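Local coordinates for protein terminase large subunit (Thermus phage G20c, PDB 5M1P) that supplies the metal-dependent nuclease of the ATP-driven DNA-packaging motor, cutting the viral genome to start and end packaging, at residues Gly23-Val28 against Ile62-Arg67; Pro33-Cys38 against Asp56-Ala61; Glu126-Asn131 against Ile178-Ala183. All coordinates share one frame; numbering follows the deposited sequence.

Interaction 1: Gly23-Val28 against Ile62-Arg67; sequences GTRLVV and IACLER
Thr24 and Glu66 meet through a short side-chain hydrogen bond: the hydroxyl OG1 of Thr24 donates to OE2 of Glu66 at 2.7 Å. It reaches that oxygen on its anti side, 26° out of the carboxylate plane. Glu66 gets there because its CG stands anti to the backbone N (chi1 -174°) and the chain runs on extended. NE of Arg25 is 3.7 Å from OE1 of Glu66, a long salt bridge with the guanidinium and carboxylate planes 67° apart. Two waters fill in. One accepts from Arg25 NE and donates to Glu66 OE2; the other lies at the guanidinium edge, accepting from NH2 and donating to OE1. Arg25 NH1 has its stronger partner in Asp86 of helix 73-86.

Beneath this polar layer strand 25-27 joins strand 61-69 of the mixed RNase H-like sheet, running antiparallel to it, with Arg25 opposite Glu66 and Val27 opposite Cys64 as non-hydrogen-bonded pairs. Leu26 and Leu65 form the hydrogen-bonded pair between them: N of Leu26 reaches O of Leu65 at 2.8 Å, and Leu65 N returns the bond to Leu26 O. Arg67 N to Thr24 O and Val28 N to Ala63 O extend the ladder at its two ends. Cys64 shares the face of Arg25 and Glu66; its SG lies 3.9 Å from CD of Arg25 and 4.1 Å from CG2 of Val27, and Leu83 of helix 73-86 packs on it. Ala63 and Cys64 form a classic beta bulge facing Val54. Strand 61-69 also carries Arg67, whose side chain makes a cation-pi contact with Tyr49 and lies about 5 Å from that of Asp177.

The glutamate thus has both oxygens engaged, by a hydroxyl and by water-bridged arginine, and this network probably favours its ionised form.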
# COMPACT_ATOMS: atom_id res chain seq x y z
N GLY A 23 10.15 12.81 8.40
CA GLY A 23 10.75 11.56 8.86
C GLY A 23 10.41 10.42 7.93
O GLY A 23 10.72 10.48 6.74
N THR A 24 9.74 9.40 8.46
CA THR A 24 9.31 8.25 7.67
C THR A 24 8.03 8.49 6.86
O THR A 24 7.62 7.62 6.10
CB THR A 24 9.11 7.01 8.58
OG1 THR A 24 8.18 7.33 9.62
CG2 THR A 24 10.43 6.59 9.21
N ARG A 25 7.40 9.66 7.03
CA ARG A 25 6.17 9.98 6.31
C ARG A 25 6.40 10.90 5.13
O ARG A 25 7.16 11.86 5.23
CB ARG A 25 5.17 10.69 7.22
CG ARG A 25 4.74 9.89 8.42
CD ARG A 25 3.63 10.64 9.13
NE ARG A 25 3.11 9.91 10.26
CZ ARG A 25 2.02 10.25 10.94
NH1 ARG A 25 1.33 11.34 10.61
NH2 ARG A 25 1.61 9.51 11.96
N LEU A 26 5.70 10.63 4.04
CA LEU A 26 5.53 11.58 2.95
C LEU A 26 4.12 12.12 3.06
O LEU A 26 3.16 11.41 2.79
CB LEU A 26 5.72 10.90 1.60
CG LEU A 26 7.05 10.16 1.39
CD1 LEU A 26 7.23 9.79 -0.08
CD2 LEU A 26 8.23 10.94 1.92
N VAL A 27 3.98 13.39 3.43
CA VAL A 27 2.67 13.95 3.74
C VAL A 27 2.27 14.84 2.59
O VAL A 27 2.91 15.86 2.35
CB VAL A 27 2.67 14.77 5.05
CG1 VAL A 27 1.25 15.26 5.38
CG2 VAL A 27 3.20 13.92 6.20
N VAL A 28 1.22 14.43 1.88
CA VAL A 28 0.66 15.20 0.77
C VAL A 28 -0.32 16.23 1.33
O VAL A 28 -0.30 17.41 0.95
CB VAL A 28 -0.05 14.29 -0.25
CG1 VAL A 28 -0.73 15.12 -1.32
CG2 VAL A 28 0.96 13.36 -0.90
N ILE A 62 -3.88 9.68 -2.35
CA ILE A 62 -3.06 9.36 -1.20
C ILE A 62 -2.74 10.66 -0.47
O ILE A 62 -2.23 11.62 -1.06
CB ILE A 62 -1.77 8.62 -1.61
CG1 ILE A 62 -2.08 7.26 -2.25
CG2 ILE A 62 -0.81 8.49 -0.44
CD1 ILE A 62 -2.81 6.29 -1.34
N ALA A 63 -3.08 10.70 0.81
CA ALA A 63 -2.83 11.85 1.68
C ALA A 63 -1.49 11.75 2.39
O ALA A 63 -0.88 12.76 2.72
CB ALA A 63 -3.95 11.99 2.70
N CYS A 64 -1.04 10.52 2.66
CA CYS A 64 0.18 10.29 3.43
C CYS A 64 0.65 8.88 3.14
O CYS A 64 -0.18 7.97 3.00
CB CYS A 64 -0.13 10.45 4.92
SG CYS A 64 1.31 10.33 5.97
N LEU A 65 1.96 8.70 3.02
CA LEU A 65 2.53 7.37 2.86
C LEU A 65 3.70 7.24 3.81
O LEU A 65 4.60 8.07 3.78
CB LEU A 65 2.96 7.16 1.42
CG LEU A 65 3.47 5.73 1.12
CD1 LEU A 65 3.03 5.32 -0.28
CD2 LEU A 65 4.97 5.60 1.27
N GLU A 66 3.69 6.22 4.67
CA GLU A 66 4.76 5.99 5.62
C GLU A 66 5.46 4.70 5.24
O GLU A 66 4.79 3.70 4.96
CB GLU A 66 4.23 5.92 7.05
CG GLU A 66 5.34 5.81 8.09
CD GLU A 66 4.90 6.18 9.50
OE1 GLU A 66 3.69 6.29 9.75
OE2 GLU A 66 5.79 6.39 10.35
N ARG A 67 6.78 4.75 5.20
CA ARG A 67 7.58 3.61 4.78
C ARG A 67 8.84 3.52 5.61
O ARG A 67 9.53 4.51 5.83
CB ARG A 67 7.94 3.77 3.30
CG ARG A 67 8.86 2.68 2.76
CD ARG A 67 8.79 2.66 1.24
NE ARG A 67 9.60 1.64 0.58
CZ ARG A 67 10.87 1.77 0.19
NH1 ARG A 67 11.58 2.87 0.46
NH2 ARG A 67 11.45 0.77 -0.47
O HOH W 1 7.52 7.31 3.37
O HOH W 2 2.73 6.94 12.14
O HOH W 3 5.29 8.72 11.55

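Interaction 2: Pro33-Cys38 against Asp56-Ala61; sequences PDHIYC and DLDTGA
His35 donates from ND1 to OD2 of Asp56 at 2.7 Å. The oxygen lies at the edge of the imidazole, near the ring plane, and offers its syn lone pair, although ring and carboxylate are turned 65° against each other. A second carboxylate grips the same stretch of chain: Ile36 N points almost straight at OD2 of Asp58 (2.9 Å, 173° at the hydrogen), meeting it from above the carboxylate plane. The imidazole, bonded at its edge, is also covered on one face: CB of Asp58 sits 3.6 Å from the centroid of the His35 ring in a CH-pi contact, with the Asp58 carboxylate stacked at 17° to the ring.

Asp56 also shapes its own turn. Its OD1 accepts from the backbone N of Asp58, making an Asx turn, and from N of Thr59, while Asp56 O takes Gly60 N; the chain is thereby folded back into strand 61-69. This is the hairpin connection between the second and third strands of the RNase H-like core, and the lead-in to the first, strand 37-42, is fastened against it. Backbone pairing starts here too: Leu57 N bonds to Ile36 O at 2.8 Å, and Tyr37 faces Asp56 as a non-hydrogen-bonded antiparallel pair.

The Tyr37 ring leans obliquely on the backbone of Asp56, its CD2 3.6 Å from CA of Asp56. Its hydroxyl receives the N-H of Arg32 and is joined to Asp56 OD2 by one water. On the other side of the sheet, CD2 of Leu57 packs 3.9 Å from SG of Cys38, with Tyr91 and Gln188 alongside.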
# COMPACT_ATOMS: atom_id res chain seq x y z
N PRO A 33 -11.57 16.61 7.99
CA PRO A 33 -12.59 15.82 8.71
C PRO A 33 -13.91 15.55 7.99
O PRO A 33 -14.70 14.72 8.45
CB PRO A 33 -12.84 16.65 9.97
CG PRO A 33 -12.55 18.03 9.55
CD PRO A 33 -11.40 17.95 8.57
N ASP A 34 -14.16 16.26 6.89
CA ASP A 34 -15.30 15.96 6.02
C ASP A 34 -15.10 14.73 5.11
O ASP A 34 -16.05 14.31 4.44
CB ASP A 34 -15.66 17.19 5.17
CG ASP A 34 -14.50 17.71 4.32
OD1 ASP A 34 -13.32 17.38 4.60
OD2 ASP A 34 -14.76 18.48 3.38
N HIS A 35 -13.88 14.18 5.06
CA HIS A 35 -13.58 13.01 4.25
C HIS A 35 -13.32 11.78 5.09
O HIS A 35 -12.99 11.87 6.28
CB HIS A 35 -12.38 13.30 3.35
CG HIS A 35 -12.66 14.31 2.29
ND1 HIS A 35 -11.70 14.71 1.38
CD2 HIS A 35 -13.79 14.99 1.97
CE1 HIS A 35 -12.22 15.60 0.55
NE2 HIS A 35 -13.48 15.79 0.90
N ILE A 36 -13.48 10.62 4.46
CA ILE A 36 -13.29 9.32 5.09
C ILE A 36 -12.02 8.72 4.48
O ILE A 36 -11.80 8.83 3.27
CB ILE A 36 -14.52 8.41 4.85
CG1 ILE A 36 -15.76 8.98 5.56
CG2 ILE A 36 -14.27 6.97 5.28
CD1 ILE A 36 -15.79 8.76 7.06
N TYR A 37 -11.20 8.09 5.32
CA TYR A 37 -9.91 7.56 4.90
C TYR A 37 -9.79 6.09 5.24
O TYR A 37 -10.45 5.57 6.15
CB TYR A 37 -8.80 8.29 5.64
CG TYR A 37 -8.70 9.76 5.34
CD1 TYR A 37 -9.56 10.69 5.93
CD2 TYR A 37 -7.74 10.23 4.46
CE1 TYR A 37 -9.45 12.04 5.65
CE2 TYR A 37 -7.62 11.59 4.18
CZ TYR A 37 -8.48 12.49 4.78
OH TYR A 37 -8.37 13.84 4.53
N CYS A 38 -8.90 5.41 4.51
CA CYS A 38 -8.47 4.08 4.89
C CYS A 38 -6.96 4.05 4.70
O CYS A 38 -6.39 4.97 4.11
CB CYS A 38 -9.17 3.00 4.08
SG CYS A 38 -8.66 2.91 2.36
N ASP A 56 -7.53 8.99 0.85
CA ASP A 56 -8.76 9.76 1.01
C ASP A 56 -9.80 9.13 0.07
O ASP A 56 -9.67 9.21 -1.17
CB ASP A 56 -8.48 11.21 0.64
CG ASP A 56 -9.69 12.12 0.78
OD1 ASP A 56 -10.84 11.68 0.58
OD2 ASP A 56 -9.46 13.32 1.04
N LEU A 57 -10.80 8.46 0.65
CA LEU A 57 -11.79 7.74 -0.15
C LEU A 57 -12.81 8.66 -0.83
O LEU A 57 -13.55 8.20 -1.71
CB LEU A 57 -12.49 6.69 0.71
CG LEU A 57 -11.63 5.51 1.16
CD1 LEU A 57 -12.34 4.70 2.23
CD2 LEU A 57 -11.25 4.62 -0.00
N ASP A 58 -12.86 9.93 -0.43
CA ASP A 58 -13.69 10.91 -1.10
C ASP A 58 -13.03 11.46 -2.38
O ASP A 58 -13.73 11.81 -3.31
CB ASP A 58 -14.04 12.07 -0.15
CG ASP A 58 -14.84 11.62 1.07
OD1 ASP A 58 -15.88 12.25 1.35
OD2 ASP A 58 -14.46 10.64 1.75
N THR A 59 -11.71 11.55 -2.41
CA THR A 59 -11.00 12.11 -3.57
C THR A 59 -10.20 11.10 -4.39
O THR A 59 -9.82 11.39 -5.53
CB THR A 59 -10.03 13.21 -3.14
OG1 THR A 59 -8.95 12.63 -2.39
CG2 THR A 59 -10.74 14.29 -2.32
N GLY A 60 -9.90 9.94 -3.81
CA GLY A 60 -9.06 8.94 -4.48
C GLY A 60 -7.58 9.28 -4.45
O GLY A 60 -6.82 8.67 -5.20
N ALA A 61 -7.17 10.22 -3.60
CA ALA A 61 -5.77 10.63 -3.50
C ALA A 61 -5.12 10.13 -2.22
O ALA A 61 -5.72 10.14 -1.15
CB ALA A 61 -5.66 12.14 -3.57
O HOH W 4 -7.09 14.08 2.12

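Interaction 3: Glu126-Asn131 against Ile178-Ala183; sequences EQLISN and IVMSLA
Ile129 drives its terminal methyl, CD1, into the corner formed by Val179, Met180 and Ala183. CG1 of Val179 is the closest of these to CD1 of Ile129, at 3.6 Å; SD of Met180 lies 3.9 Å from the same methyl, and CB of Ala183 stands a little farther off. The CB of Ile129 does not itself aim at the other helix. The reach comes from the CG1 branch, set beside the backbone N and bent again at chi2, which carries the methyl across the gap.

Leu128 takes the neighbouring place. Its CB sits 4.1 Å from CB of Ala183, while CD2 rests against the carbonyl O of Ala183. The other branch, CD1, meets CE of Met180 at 4.2 Å. Met180 can touch both residues because its chain folds at chi2 and chi3 (-47° and -55°), turning sulfur toward the isoleucine and methyl toward the leucine.

Polar contact is made through a single water at the margin. It donates to O of Leu128 and to O of Ala183, 2.8 Å from each, and accepts from ND2 of Asn131, stitching helix to helix where the apolar side chains end. Val119 and Ser187 also touch Leu128, and Met168 of strand 166-170 packs on Ile129.

The axes of the two segments cross at 81°, 9.4 Å apart at closest, so contact is confined to a compact patch, with the small Ala183 facing Leu128 where the backbones come nearest. Helix 177-186 begins with the calcium ligand Asp177, and the side chain of Met180 lies about 4 Å from that of Asp42, another ligand; this buried helix crossing thus backs the acidic metal site of a RuvC-like, RNase H-fold nuclease.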
# COMPACT_ATOMS: atom_id res chain seq x y z
N GLU A 126 -3.73 -10.81 -7.82
CA GLU A 126 -4.11 -10.34 -9.16
C GLU A 126 -5.36 -9.49 -9.14
O GLU A 126 -5.45 -8.51 -9.88
CB GLU A 126 -4.22 -11.53 -10.13
CG GLU A 126 -2.86 -12.07 -10.54
CD GLU A 126 -2.84 -13.56 -10.85
OE1 GLU A 126 -3.87 -14.13 -11.26
OE2 GLU A 126 -1.76 -14.16 -10.67
N GLN A 127 -6.30 -9.81 -8.26
CA GLN A 127 -7.52 -9.02 -8.11
C GLN A 127 -7.22 -7.61 -7.58
O GLN A 127 -7.72 -6.61 -8.09
CB GLN A 127 -8.48 -9.75 -7.17
CG GLN A 127 -9.89 -9.21 -7.20
CD GLN A 127 -10.89 -10.21 -6.68
OE1 GLN A 127 -11.98 -10.37 -7.24
NE2 GLN A 127 -10.53 -10.91 -5.60
N LEU A 128 -6.37 -7.55 -6.55
CA LEU A 128 -5.89 -6.28 -5.99
C LEU A 128 -5.14 -5.43 -7.01
O LEU A 128 -5.41 -4.24 -7.18
CB LEU A 128 -4.97 -6.55 -4.79
CG LEU A 128 -5.66 -7.02 -3.51
CD1 LEU A 128 -4.64 -7.52 -2.51
CD2 LEU A 128 -6.50 -5.90 -2.92
N ILE A 129 -4.19 -6.06 -7.69
CA ILE A 129 -3.36 -5.34 -8.66
C ILE A 129 -4.15 -4.89 -9.89
O ILE A 129 -3.99 -3.76 -10.35
CB ILE A 129 -2.14 -6.18 -9.07
CG1 ILE A 129 -1.20 -6.38 -7.87
CG2 ILE A 129 -1.43 -5.56 -10.26
CD1 ILE A 129 -0.52 -5.13 -7.34
N SER A 130 -5.00 -5.77 -10.43
CA SER A 130 -5.82 -5.41 -11.58
C SER A 130 -6.74 -4.23 -11.24
O SER A 130 -6.91 -3.34 -12.06
CB SER A 130 -6.62 -6.60 -12.11
OG SER A 130 -7.54 -7.08 -11.16
N ASN A 131 -7.30 -4.20 -10.04
CA ASN A 131 -8.09 -3.08 -9.61
C ASN A 131 -7.26 -1.79 -9.60
O ASN A 131 -7.71 -0.77 -10.12
CB ASN A 131 -8.68 -3.34 -8.23
CG ASN A 131 -9.55 -2.20 -7.75
OD1 ASN A 131 -10.58 -1.91 -8.34
ND2 ASN A 131 -9.11 -1.53 -6.69
N ILE A 178 5.51 -1.13 -1.58
CA ILE A 178 4.76 0.09 -1.91
C ILE A 178 3.59 -0.26 -2.83
O ILE A 178 2.46 0.17 -2.63
CB ILE A 178 5.64 1.16 -2.59
CG1 ILE A 178 6.79 1.59 -1.67
CG2 ILE A 178 4.79 2.36 -3.02
CD1 ILE A 178 7.85 2.41 -2.36
N VAL A 179 3.87 -1.08 -3.84
CA VAL A 179 2.84 -1.51 -4.79
C VAL A 179 1.68 -2.16 -4.06
O VAL A 179 0.51 -1.82 -4.28
CB VAL A 179 3.42 -2.49 -5.85
CG1 VAL A 179 2.33 -2.98 -6.78
CG2 VAL A 179 4.54 -1.82 -6.65
N MET A 180 2.01 -3.08 -3.16
CA MET A 180 0.99 -3.82 -2.44
C MET A 180 0.22 -2.94 -1.46
O MET A 180 -1.00 -3.06 -1.38
CB MET A 180 1.60 -5.04 -1.74
CG MET A 180 2.09 -6.12 -2.70
SD MET A 180 0.93 -6.56 -4.01
CE MET A 180 -0.55 -6.99 -3.10
N SER A 181 0.91 -2.05 -0.75
CA SER A 181 0.24 -1.11 0.15
C SER A 181 -0.76 -0.23 -0.61
O SER A 181 -1.89 -0.05 -0.18
CB SER A 181 1.28 -0.26 0.87
OG SER A 181 0.66 0.74 1.66
N LEU A 182 -0.33 0.29 -1.75
CA LEU A 182 -1.23 1.08 -2.60
C LEU A 182 -2.43 0.26 -3.09
O LEU A 182 -3.55 0.75 -3.08
CB LEU A 182 -0.48 1.68 -3.79
CG LEU A 182 0.55 2.76 -3.47
CD1 LEU A 182 1.36 3.03 -4.72
CD2 LEU A 182 -0.08 4.04 -2.93
N ALA A 183 -2.18 -0.98 -3.49
CA ALA A 183 -3.26 -1.84 -3.96
C ALA A 183 -4.27 -2.15 -2.84
O ALA A 183 -5.48 -2.16 -3.07
CB ALA A 183 -2.70 -3.12 -4.55
O HOH W 5 -6.66 -2.34 -5.58

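How the interactions relate
Interactions 1 and 2 belong to one mixed sheet, their centres about 15 Å apart; interaction 3 lies about 18 Å from either. Along the chain, both segments of interaction 2 fall between those of interaction 1, and interaction 3 follows later. Strand 61-69 grows out of the turn of interaction 2 and pairs with strand 25-27 in interaction 1, and CB of Ala63 touches CE2 of Tyr37 at 4.0 Å. Helix 177-186 lies on this sheet, Leu182 packing on Ile62 and Leu65 and Ile178 on Arg67, while interactions 2 and 3 do not touch. Strand 37-42 and helix 177-186 bring Asp42 and Asp177 to the calcium site, and interaction 2 lies away from it.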